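Local structure of putative exported protein (Bacteroides fragilis, 4RAA) at residues Phe232-Thr236 against Ser237-Asn241; Ser242-Leu245 against Tyr246-Gln250; Leu321-Leu324 against Ser325-Met329. The protein is of unknown function but folds as a six-bladed beta-propeller and is probably exported from the cytoplasm. All coordinates share one frame; numbering follows the deposited sequence.

How a chain enters and leaves short helices at the rim of a beta-propeller is illustrated here three times. Contact 1 ends helix 230-237, and contact 2 starts helix 245-250 a few residues later. Their centres are 9 Å apart and they touch: Ser237 O lies 2.8 Å from Ser242 N, a probable hydrogen bond, and Thr236 CG2 packs 3.6 Å from Asp247 OD2. Contact 3 starts helix 323-331 elsewhere on the propeller, its centre about 40 Å from that of contact 1 and about 32 Å from that of contact 2. Contacts 2 and 3 therefore show two ways of beginning a helix, and contact 1 one way of stopping it.

Contact 1 (Phe232-Thr236 against Ser237-Asn241); sequences FLNKT and SNQGN
Asn234 and Gln239 meet where helix 230-237 is brought to a halt by a Schellman motif, and the backbone does most of the work. Asn238 leaves the helix with a positive phi of 52°, which swings the chain back so that Gln239 N donates to Asn234 O at 3.1 Å. The bond is almost straight and lies in the carbonyl plane on a lone pair, the six-to-one bond characteristic of the motif. The chain then continues through a type I' beta turn from Asn238 to Asn241, with Gln239 and Gly240 at its two central positions.

Side-chain hydrogen bonds lie within the last turn and just after it. Thr236 OG1 donates to Phe232 O at 2.7 Å; a chi1 of 58° sets the hydroxyl between its own backbone N and carbonyl carbon, facing the previous turn. Thr236 N also donates to Phe232 O, at 3.2 Å, and the two donors arrive from opposite faces of the carbonyl plane. At the helix end, Ser237 OG bonds to Ser242 O and, just after it, Asn238 OD1 to Ser242 OG, tying the helix end to the segment that leads into the next helix.

The remaining contacts are packing. Phe177, from another loop, is touched by Leu233, Asn234 and Ser237, which gives this end of the helix a buried side. Thr236 CG2 rests over one face of the Phe232 ring, 4.0 Å above its plane and displaced toward the rim. On the outer side the Gln239 chain bends back and crosses Asn234 at about a right angle, yet the two amide planes are nearly parallel, with Gln239 OE1 3.7 Å from Asn234 CB and Gln239 NE2 3.6 Å from Asn234 OD1.

Contact 2 (Ser242-Leu245 against Tyr246-Gln250); sequences SNYL and YDLIQ
A chi1 of 58° folds the Tyr244 ring back over its own backbone, while Leu248 extends CG opposite its backbone N (chi1 179°), and between them these torsions lay the two side chains alongside each other at the start of helix 245-250. They point the same way, and Leu248 CD2 comes to the edge of the tyrosine ring, in its plane, rather than over a face. The first turn of the helix is prepared by an Asx turn: Leu245 N donates to Asn243 OD1 at 3.1 Å, approaching from above the side-chain carbonyl plane. This capping bond supplies an acceptor to an amide that has no preceding helical turn to bond to.

From there regular helical bonding takes over. Leu248 N meets Tyr244 O at 2.9 Å, nearly end-on to the carbonyl, and Ile249 N reaches Leu245 O at 3.2 Å from well out of the carbonyl plane.

Tyr244 also ties the helix start to its surroundings, since its hydroxyl bonds to Tyr181 O and its ring meets that of Phe177 with the planes about 80° apart. It further packs on Thr236 and Ser237 at the end of the preceding helix. One residue further along, Leu245 and Ile249 also lie side by side and point the same way, closest where Leu245 CD1 is 4.0 Å from Ile249 CD1.

Contact 3 (Leu321-Leu324 against Ser325-Met329); sequences LDVL and SLKDM
Residues Asp322 and Ser325 make a local capping contact at the start of helix 323-331, in the connection between the antiparallel neighbour strands 316-321 and 354-360 of a propeller sheet. Asp322 is the N-cap. Its CG stands opposite the backbone N (chi1 -176°), which turns the carboxylate back over the first helical turn, and OD2 accepts from Ser325 N at 3.1 Å. The amide comes from above the carboxylate plane, 41° out of it. A negative charge at this end of a helix would probably interact favourably with the helix dipole.

The same junction carries a hydrophobic staple, in which the residue before the N-cap (Leu321) packs on the residue four places after the N-cap (Leu326). Leu321, the last residue of its strand, sets CB 4.0 Å from Leu326 CD1. Both leucines also rest on Leu340, so the staple is packed against helix 338-345.

Backbone bonds continue the capped turn in order. Leu326 N donates to Asp322 O, Lys327 N to Val323 O and Asp328 N to Leu324 O. The middle one of these, Lys327 N to Val323 O, measures 2.8 Å and is nearly end-on to its carbonyl.

Two further pairs each join side chains of residues four apart, one turn of the helix. Leu324 passes at a slant to Asp328, bringing CD1 within 3.8 Å of Asp328 OD1 on the exposed side. Val323 and Lys327 instead run side by side in the same direction, so the aliphatic part of the lysine leans on the valine while its ammonium group continues to the carbonyl of Ser347. The nearest approach of that pair's side chains is Val323 CG1 to Lys327 CG, 3.8 Å.

Contact 1 (Phe232-Thr236 against Ser237-Asn241)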
ATOM      1  N   PHE A 232      32.864 -13.062 -21.511  1.00 51.06           N
ATOM      2  CA  PHE A 232      32.698 -11.972 -22.485  1.00 50.07           C
ATOM      3  C   PHE A 232      31.995 -10.761 -21.854  1.00 48.82           C
ATOM      4  O   PHE A 232      32.395  -9.621 -22.115  1.00 48.90           O
ATOM      5  CB  PHE A 232      31.917 -12.439 -23.713  1.00 48.83           C
ATOM      6  CG  PHE A 232      31.729 -11.368 -24.749  1.00 48.43           C
ATOM      7  CD1 PHE A 232      30.622 -10.509 -24.697  1.00 46.64           C
ATOM      8  CD2 PHE A 232      32.669 -11.197 -25.767  1.00 50.09           C
ATOM      9  CE1 PHE A 232      30.449  -9.511 -25.644  1.00 46.73           C
ATOM     10  CE2 PHE A 232      32.499 -10.208 -26.727  1.00 49.99           C
ATOM     11  CZ  PHE A 232      31.387  -9.362 -26.665  1.00 48.39           C
ATOM     12  N   LEU A 233      30.955 -11.025 -21.048  1.00 47.20           N
ATOM     13  CA  LEU A 233      30.196  -9.978 -20.344  1.00 46.21           C
ATOM     14  C   LEU A 233      31.061  -9.218 -19.336  1.00 48.41           C
ATOM     15  O   LEU A 233      31.132  -7.989 -19.390  1.00 48.73           O
ATOM     16  CB  LEU A 233      28.948 -10.553 -19.650  1.00 44.29           C
ATOM     17  CG  LEU A 233      27.815 -11.074 -20.542  1.00 42.26           C
ATOM     18  CD1 LEU A 233      26.807 -11.868 -19.734  1.00 40.69           C
ATOM     19  CD2 LEU A 233      27.118  -9.942 -21.282  1.00 41.20           C
ATOM     20  N   ASN A 234      31.729  -9.945 -18.441  1.00 50.84           N
ATOM     21  CA  ASN A 234      32.621  -9.322 -17.431  1.00 53.60           C
ATOM     22  C   ASN A 234      33.801  -8.510 -17.996  1.00 55.65           C
ATOM     23  O   ASN A 234      34.160  -7.481 -17.419  1.00 56.13           O
ATOM     24  CB  ASN A 234      33.150 -10.370 -16.442  1.00 54.88           C
ATOM     25  CG  ASN A 234      32.085 -10.855 -15.486  1.00 54.36           C
ATOM     26  OD1 ASN A 234      31.356 -10.055 -14.894  1.00 54.49           O
ATOM     27  ND2 ASN A 234      32.007 -12.166 -15.298  1.00 55.06           N
ATOM     28  N   LYS A 235      34.388  -8.975 -19.102  1.00 56.94           N
ATOM     29  CA  LYS A 235      35.506  -8.270 -19.752  1.00 60.31           C
ATOM     30  C   LYS A 235      35.029  -6.951 -20.381  1.00 60.32           C
ATOM     31  O   LYS A 235      35.634  -5.901 -20.152  1.00 62.93           O
ATOM     32  CB  LYS A 235      36.214  -9.174 -20.790  1.00 62.30           C
ATOM     33  CG  LYS A 235      37.305  -8.522 -21.658  1.00 65.31           C
ATOM     34  CD  LYS A 235      38.387  -7.796 -20.855  1.00 68.26           C
ATOM     35  CE  LYS A 235      39.324  -6.957 -21.717  1.00 69.35           C
ATOM     36  NZ  LYS A 235      40.198  -7.788 -22.583  1.00 71.37           N
ATOM     37  N   THR A 236      33.936  -7.013 -21.146  1.00 58.38           N
ATOM     38  CA  THR A 236      33.352  -5.828 -21.805  1.00 56.81           C
ATOM     39  C   THR A 236      32.530  -4.900 -20.882  1.00 56.66           C
ATOM     40  O   THR A 236      32.079  -3.850 -21.334  1.00 55.17           O
ATOM     41  CB  THR A 236      32.485  -6.239 -23.016  1.00 54.42           C
ATOM     42  OG1 THR A 236      31.439  -7.122 -22.591  1.00 52.00           O
ATOM     43  CG2 THR A 236      33.339  -6.939 -24.063  1.00 55.78           C
ATOM     44  N   SER A 237      32.331  -5.284 -19.619  1.00 58.69           N
ATOM     45  CA  SER A 237      31.575  -4.493 -18.644  1.00 59.29           C
ATOM     46  C   SER A 237      32.375  -4.040 -17.415  1.00 60.80           C
ATOM     47  O   SER A 237      31.799  -3.376 -16.549  1.00 60.36           O
ATOM     48  CB  SER A 237      30.390  -5.326 -18.159  1.00 59.62           C
ATOM     49  OG  SER A 237      29.491  -4.541 -17.407  1.00 66.90           O
ATOM     50  N   ASN A 238      33.672  -4.374 -17.336  1.00 62.57           N
ATOM     51  CA  ASN A 238      34.515  -4.084 -16.165  1.00 65.05           C
ATOM     52  C   ASN A 238      33.843  -4.597 -14.879  1.00 64.36           C
ATOM     53  O   ASN A 238      33.658  -3.847 -13.917  1.00 64.84           O
ATOM     54  CB  ASN A 238      34.862  -2.579 -16.053  1.00 67.99           C
ATOM     55  CG  ASN A 238      35.658  -2.037 -17.243  1.00 71.36           C
ATOM     56  OD1 ASN A 238      35.615  -0.839 -17.511  1.00 72.68           O
ATOM     57  ND2 ASN A 238      36.400  -2.892 -17.937  1.00 73.66           N
ATOM     58  N   GLN A 239      33.445  -5.872 -14.911  1.00 63.21           N
ATOM     59  CA  GLN A 239      32.754  -6.554 -13.806  1.00 62.10           C
ATOM     60  C   GLN A 239      31.436  -5.848 -13.432  1.00 58.62           C
ATOM     61  O   GLN A 239      31.139  -5.656 -12.247  1.00 59.81           O
ATOM     62  CB  GLN A 239      33.672  -6.716 -12.573  1.00 66.03           C
ATOM     63  CG  GLN A 239      35.057  -7.301 -12.847  1.00 71.18           C
ATOM     64  CD  GLN A 239      35.079  -8.741 -13.336  1.00 73.95           C
ATOM     65  OE1 GLN A 239      35.862  -9.090 -14.232  1.00 75.12           O
ATOM     66  NE2 GLN A 239      34.233  -9.586 -12.752  1.00 72.79           N
ATOM     67  N   GLY A 240      30.665  -5.447 -14.444  1.00 54.82           N
ATOM     68  CA  GLY A 240      29.362  -4.791 -14.232  1.00 51.89           C
ATOM     69  C   GLY A 240      29.311  -3.277 -14.111  1.00 50.29           C
ATOM     70  O   GLY A 240      28.217  -2.704 -14.104  1.00 47.91           O
ATOM     71  N   ASN A 241      30.473  -2.632 -14.037  1.00 51.27           N
ATOM     72  CA  ASN A 241      30.555  -1.173 -13.878  1.00 51.12           C
ATOM     73  C   ASN A 241      30.249  -0.370 -15.152  1.00 50.52           C
ATOM     74  O   ASN A 241      29.637   0.693 -15.053  1.00 50.24           O
ATOM     75  CB  ASN A 241      31.942  -0.760 -13.360  1.00 53.31           C
ATOM     76  CG  ASN A 241      32.301  -1.396 -12.024  1.00 53.80           C
ATOM     77  OD1 ASN A 241      33.453  -1.744 -11.801  1.00 55.71           O
ATOM     78  ND2 ASN A 241      31.325  -1.558 -11.143  1.00 52.22           N
TER

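Contact 2 (Ser242-Leu245 against Tyr246-Gln250)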
ATOM      1  N   SER A 242      30.674  -0.866 -16.320  1.00 50.37           N
ATOM      2  CA  SER A 242      30.505  -0.169 -17.621  1.00 49.52           C
ATOM      3  C   SER A 242      29.461  -0.801 -18.535  1.00 47.31           C
ATOM      4  O   SER A 242      29.127  -1.982 -18.386  1.00 46.27           O
ATOM      5  CB  SER A 242      31.835  -0.137 -18.365  1.00 51.48           C
ATOM      6  OG  SER A 242      32.818   0.481 -17.569  1.00 54.00           O
ATOM      7  N   ASN A 243      28.985  -0.013 -19.501  1.00 46.74           N
ATOM      8  CA  ASN A 243      27.972  -0.467 -20.454  1.00 45.74           C
ATOM      9  C   ASN A 243      28.579  -1.309 -21.586  1.00 46.76           C
ATOM     10  O   ASN A 243      29.158  -0.790 -22.532  1.00 48.29           O
ATOM     11  CB  ASN A 243      27.163   0.706 -21.028  1.00 45.63           C
ATOM     12  CG  ASN A 243      25.883   0.265 -21.753  1.00 44.93           C
ATOM     13  OD1 ASN A 243      25.540  -0.923 -21.826  1.00 44.83           O
ATOM     14  ND2 ASN A 243      25.158   1.241 -22.286  1.00 45.15           N
ATOM     15  N   TYR A 244      28.454  -2.620 -21.427  1.00 47.31           N
ATOM     16  CA  TYR A 244      28.835  -3.648 -22.420  1.00 47.75           C
ATOM     17  C   TYR A 244      28.027  -3.664 -23.720  1.00 47.20           C
ATOM     18  O   TYR A 244      28.486  -4.247 -24.700  1.00 49.00           O
ATOM     19  CB  TYR A 244      28.692  -5.057 -21.801  1.00 47.57           C
ATOM     20  CG  TYR A 244      27.287  -5.380 -21.292  1.00 45.32           C
ATOM     21  CD1 TYR A 244      26.308  -5.928 -22.144  1.00 44.08           C
ATOM     22  CD2 TYR A 244      26.924  -5.117 -19.955  1.00 44.60           C
ATOM     23  CE1 TYR A 244      25.021  -6.199 -21.678  1.00 42.42           C
ATOM     24  CE2 TYR A 244      25.643  -5.391 -19.486  1.00 42.89           C
ATOM     25  CZ  TYR A 244      24.699  -5.935 -20.341  1.00 41.99           C
ATOM     26  OH  TYR A 244      23.441  -6.210 -19.861  1.00 42.22           O
ATOM     27  N   LEU A 245      26.815  -3.101 -23.704  1.00 46.72           N
ATOM     28  CA  LEU A 245      25.894  -3.096 -24.862  1.00 46.87           C
ATOM     29  C   LEU A 245      26.518  -2.734 -26.216  1.00 45.47           C
ATOM     30  O   LEU A 245      26.123  -3.304 -27.231  1.00 43.91           O
ATOM     31  CB  LEU A 245      24.688  -2.183 -24.592  1.00 49.95           C
ATOM     32  CG  LEU A 245      23.559  -2.102 -25.634  1.00 54.93           C
ATOM     33  CD1 LEU A 245      22.920  -3.471 -25.860  1.00 55.65           C
ATOM     34  CD2 LEU A 245      22.515  -1.083 -25.186  1.00 56.04           C
ATOM     35  N   TYR A 246      27.474  -1.800 -26.228  1.00 46.64           N
ATOM     36  CA  TYR A 246      28.157  -1.409 -27.481  1.00 47.15           C
ATOM     37  C   TYR A 246      29.013  -2.552 -27.976  1.00 47.65           C
ATOM     38  O   TYR A 246      28.902  -2.917 -29.140  1.00 48.30           O
ATOM     39  CB  TYR A 246      29.020  -0.136 -27.366  1.00 47.78           C
ATOM     40  CG  TYR A 246      29.800   0.176 -28.659  1.00 49.11           C
ATOM     41  CD1 TYR A 246      29.154   0.708 -29.796  1.00 48.11           C
ATOM     42  CD2 TYR A 246      31.182  -0.084 -28.756  1.00 50.83           C
ATOM     43  CE1 TYR A 246      29.858   0.974 -30.970  1.00 49.11           C
ATOM     44  CE2 TYR A 246      31.893   0.183 -29.927  1.00 51.75           C
ATOM     45  CZ  TYR A 246      31.228   0.709 -31.025  1.00 51.28           C
ATOM     46  OH  TYR A 246      31.931   0.981 -32.172  1.00 53.40           O
ATOM     47  N   ASP A 247      29.874  -3.079 -27.102  1.00 48.09           N
ATOM     48  CA  ASP A 247      30.745  -4.212 -27.455  1.00 49.18           C
ATOM     49  C   ASP A 247      29.962  -5.468 -27.823  1.00 47.91           C
ATOM     50  O   ASP A 247      30.373  -6.216 -28.713  1.00 48.83           O
ATOM     51  CB  ASP A 247      31.747  -4.536 -26.331  1.00 50.58           C
ATOM     52  CG  ASP A 247      32.901  -3.546 -26.244  1.00 52.73           C
ATOM     53  OD1 ASP A 247      33.187  -2.808 -27.211  1.00 53.71           O
ATOM     54  OD2 ASP A 247      33.569  -3.541 -25.192  1.00 54.26           O
ATOM     55  N   LEU A 248      28.836  -5.681 -27.146  1.00 46.38           N
ATOM     56  CA  LEU A 248      27.963  -6.818 -27.414  1.00 45.50           C
ATOM     57  C   LEU A 248      27.412  -6.801 -28.849  1.00 45.87           C
ATOM     58  O   LEU A 248      27.377  -7.833 -29.514  1.00 46.45           O
ATOM     59  CB  LEU A 248      26.822  -6.841 -26.392  1.00 43.62           C
ATOM     60  CG  LEU A 248      25.756  -7.931 -26.477  1.00 42.20           C
ATOM     61  CD1 LEU A 248      26.364  -9.312 -26.569  1.00 42.50           C
ATOM     62  CD2 LEU A 248      24.814  -7.854 -25.281  1.00 40.76           C
ATOM     63  N   ILE A 249      27.001  -5.623 -29.308  1.00 46.48           N
ATOM     64  CA  ILE A 249      26.473  -5.425 -30.672  1.00 47.96           C
ATOM     65  C   ILE A 249      27.549  -5.642 -31.758  1.00 49.81           C
ATOM     66  O   ILE A 249      27.226  -6.099 -32.856  1.00 50.12           O
ATOM     67  CB  ILE A 249      25.709  -4.063 -30.754  1.00 49.60           C
ATOM     68  CG1 ILE A 249      24.355  -4.248 -30.045  1.00 49.09           C
ATOM     69  CG2 ILE A 249      25.481  -3.587 -32.187  1.00 50.18           C
ATOM     70  CD1 ILE A 249      23.571  -2.985 -29.791  1.00 50.85           C
ATOM     71  N   GLN A 250      28.812  -5.354 -31.435  1.00 51.56           N
ATOM     72  CA  GLN A 250      29.937  -5.592 -32.355  1.00 53.91           C
ATOM     73  C   GLN A 250      30.257  -7.077 -32.552  1.00 55.29           C
ATOM     74  O   GLN A 250      30.891  -7.422 -33.550  1.00 57.77           O
ATOM     75  CB  GLN A 250      31.229  -4.895 -31.878  1.00 55.39           C
ATOM     76  CG  GLN A 250      31.134  -3.390 -31.646  1.00 55.43           C
ATOM     77  CD  GLN A 250      30.574  -2.624 -32.827  1.00 54.87           C
ATOM     78  OE1 GLN A 250      29.693  -1.777 -32.674  1.00 53.10           O
ATOM     79  NE2 GLN A 250      31.063  -2.942 -34.018  1.00 56.51           N
TER

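Contact 3 (Leu321-Leu324 against Ser325-Met329)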
ATOM      1  N   LEU A 321       2.203  -0.513 -36.870  1.00 35.90           N
ATOM      2  CA  LEU A 321       2.782  -0.018 -38.110  1.00 36.70           C
ATOM      3  C   LEU A 321       2.546   1.494 -38.217  1.00 36.61           C
ATOM      4  O   LEU A 321       1.426   1.954 -37.988  1.00 36.79           O
ATOM      5  CB  LEU A 321       2.120  -0.739 -39.281  1.00 38.98           C
ATOM      6  CG  LEU A 321       2.116  -2.280 -39.261  1.00 39.72           C
ATOM      7  CD1 LEU A 321       1.222  -2.825 -40.366  1.00 41.65           C
ATOM      8  CD2 LEU A 321       3.513  -2.862 -39.408  1.00 39.31           C
ATOM      9  N   ASP A 322       3.590   2.247 -38.577  1.00 36.04           N
ATOM     10  CA  ASP A 322       3.536   3.711 -38.650  1.00 36.40           C
ATOM     11  C   ASP A 322       2.848   4.114 -39.951  1.00 38.02           C
ATOM     12  O   ASP A 322       3.334   3.778 -41.032  1.00 39.01           O
ATOM     13  CB  ASP A 322       4.947   4.308 -38.588  1.00 36.50           C
ATOM     14  CG  ASP A 322       4.943   5.828 -38.555  1.00 37.59           C
ATOM     15  OD1 ASP A 322       4.396   6.395 -37.586  1.00 37.49           O
ATOM     16  OD2 ASP A 322       5.503   6.454 -39.481  1.00 38.44           O
ATOM     17  N   VAL A 323       1.759   4.878 -39.842  1.00 38.29           N
ATOM     18  CA  VAL A 323       0.940   5.267 -41.000  1.00 39.52           C
ATOM     19  C   VAL A 323       1.734   6.081 -42.019  1.00 40.52           C
ATOM     20  O   VAL A 323       1.905   5.623 -43.141  1.00 41.80           O
ATOM     21  CB  VAL A 323      -0.366   5.995 -40.567  1.00 39.94           C
ATOM     22  CG1 VAL A 323      -1.131   6.571 -41.765  1.00 41.62           C
ATOM     23  CG2 VAL A 323      -1.250   5.040 -39.753  1.00 38.81           C
ATOM     24  N   LEU A 324       2.263   7.232 -41.612  1.00 40.67           N
ATOM     25  CA  LEU A 324       2.996   8.114 -42.539  1.00 42.49           C
ATOM     26  C   LEU A 324       4.149   7.431 -43.265  1.00 43.74           C
ATOM     27  O   LEU A 324       4.337   7.659 -44.472  1.00 45.44           O
ATOM     28  CB  LEU A 324       3.509   9.384 -41.846  1.00 42.10           C
ATOM     29  CG  LEU A 324       4.255  10.408 -42.718  1.00 43.20           C
ATOM     30  CD1 LEU A 324       3.423  10.845 -43.921  1.00 45.12           C
ATOM     31  CD2 LEU A 324       4.652  11.603 -41.879  1.00 43.10           C
ATOM     32  N   SER A 325       4.905   6.611 -42.530  1.00 43.39           N
ATOM     33  CA  SER A 325       6.044   5.860 -43.090  1.00 44.35           C
ATOM     34  C   SER A 325       5.565   4.935 -44.226  1.00 44.02           C
ATOM     35  O   SER A 325       6.180   4.900 -45.300  1.00 44.57           O
ATOM     36  CB  SER A 325       6.786   5.084 -41.974  1.00 44.38           C
ATOM     37  OG  SER A 325       7.988   4.491 -42.433  1.00 46.77           O
ATOM     38  N   LEU A 326       4.443   4.247 -43.989  1.00 43.06           N
ATOM     39  CA  LEU A 326       3.818   3.361 -44.983  1.00 43.35           C
ATOM     40  C   LEU A 326       3.125   4.114 -46.127  1.00 44.76           C
ATOM     41  O   LEU A 326       3.155   3.648 -47.271  1.00 45.63           O
ATOM     42  CB  LEU A 326       2.784   2.436 -44.333  1.00 42.59           C
ATOM     43  CG  LEU A 326       3.173   1.396 -43.279  1.00 40.77           C
ATOM     44  CD1 LEU A 326       2.024   0.405 -43.137  1.00 40.55           C
ATOM     45  CD2 LEU A 326       4.452   0.660 -43.626  1.00 40.85           C
ATOM     46  N   LYS A 327       2.465   5.237 -45.822  1.00 44.68           N
ATOM     47  CA  LYS A 327       1.799   6.040 -46.865  1.00 46.23           C
ATOM     48  C   LYS A 327       2.790   6.575 -47.908  1.00 47.33           C
ATOM     49  O   LYS A 327       2.469   6.608 -49.101  1.00 48.90           O
ATOM     50  CB  LYS A 327       0.952   7.164 -46.277  1.00 46.39           C
ATOM     51  CG  LYS A 327      -0.268   6.663 -45.513  1.00 45.64           C
ATOM     52  CD  LYS A 327      -1.400   7.677 -45.475  1.00 46.79           C
ATOM     53  CE  LYS A 327      -2.126   7.754 -46.809  1.00 48.75           C
ATOM     54  NZ  LYS A 327      -3.337   8.594 -46.667  1.00 49.91           N
ATOM     55  N   ASP A 328       3.987   6.954 -47.459  1.00 46.76           N
ATOM     56  CA  ASP A 328       5.076   7.364 -48.367  1.00 48.02           C
ATOM     57  C   ASP A 328       5.548   6.170 -49.211  1.00 47.68           C
ATOM     58  O   ASP A 328       5.855   6.338 -50.386  1.00 48.91           O
ATOM     59  CB  ASP A 328       6.264   7.966 -47.597  1.00 47.96           C
ATOM     60  CG  ASP A 328       5.907   9.246 -46.841  1.00 48.36           C
ATOM     61  OD1 ASP A 328       4.990   9.991 -47.251  1.00 49.80           O
ATOM     62  OD2 ASP A 328       6.567   9.513 -45.820  1.00 48.10           O
HETATM   63  N   MSE A 329       5.606   4.976 -48.603  1.00 46.31           N
HETATM   64  CA  MSE A 329       5.956   3.724 -49.321  1.00 45.92           C
HETATM   65  C   MSE A 329       4.905   3.477 -50.393  1.00 48.32           C
HETATM   66  O   MSE A 329       5.258   3.247 -51.573  1.00 49.40           O
HETATM   67  CB  MSE A 329       6.150   2.533 -48.368  1.00 43.00           C
HETATM   68  CG  MSE A 329       7.428   2.662 -47.533  1.00 41.07           C
HETATM   69 SE   MSE A 329       7.561   1.183 -46.244  0.75 37.78          SE
HETATM   70  CE  MSE A 329       8.740   0.117 -47.399  1.00 39.07           C
TER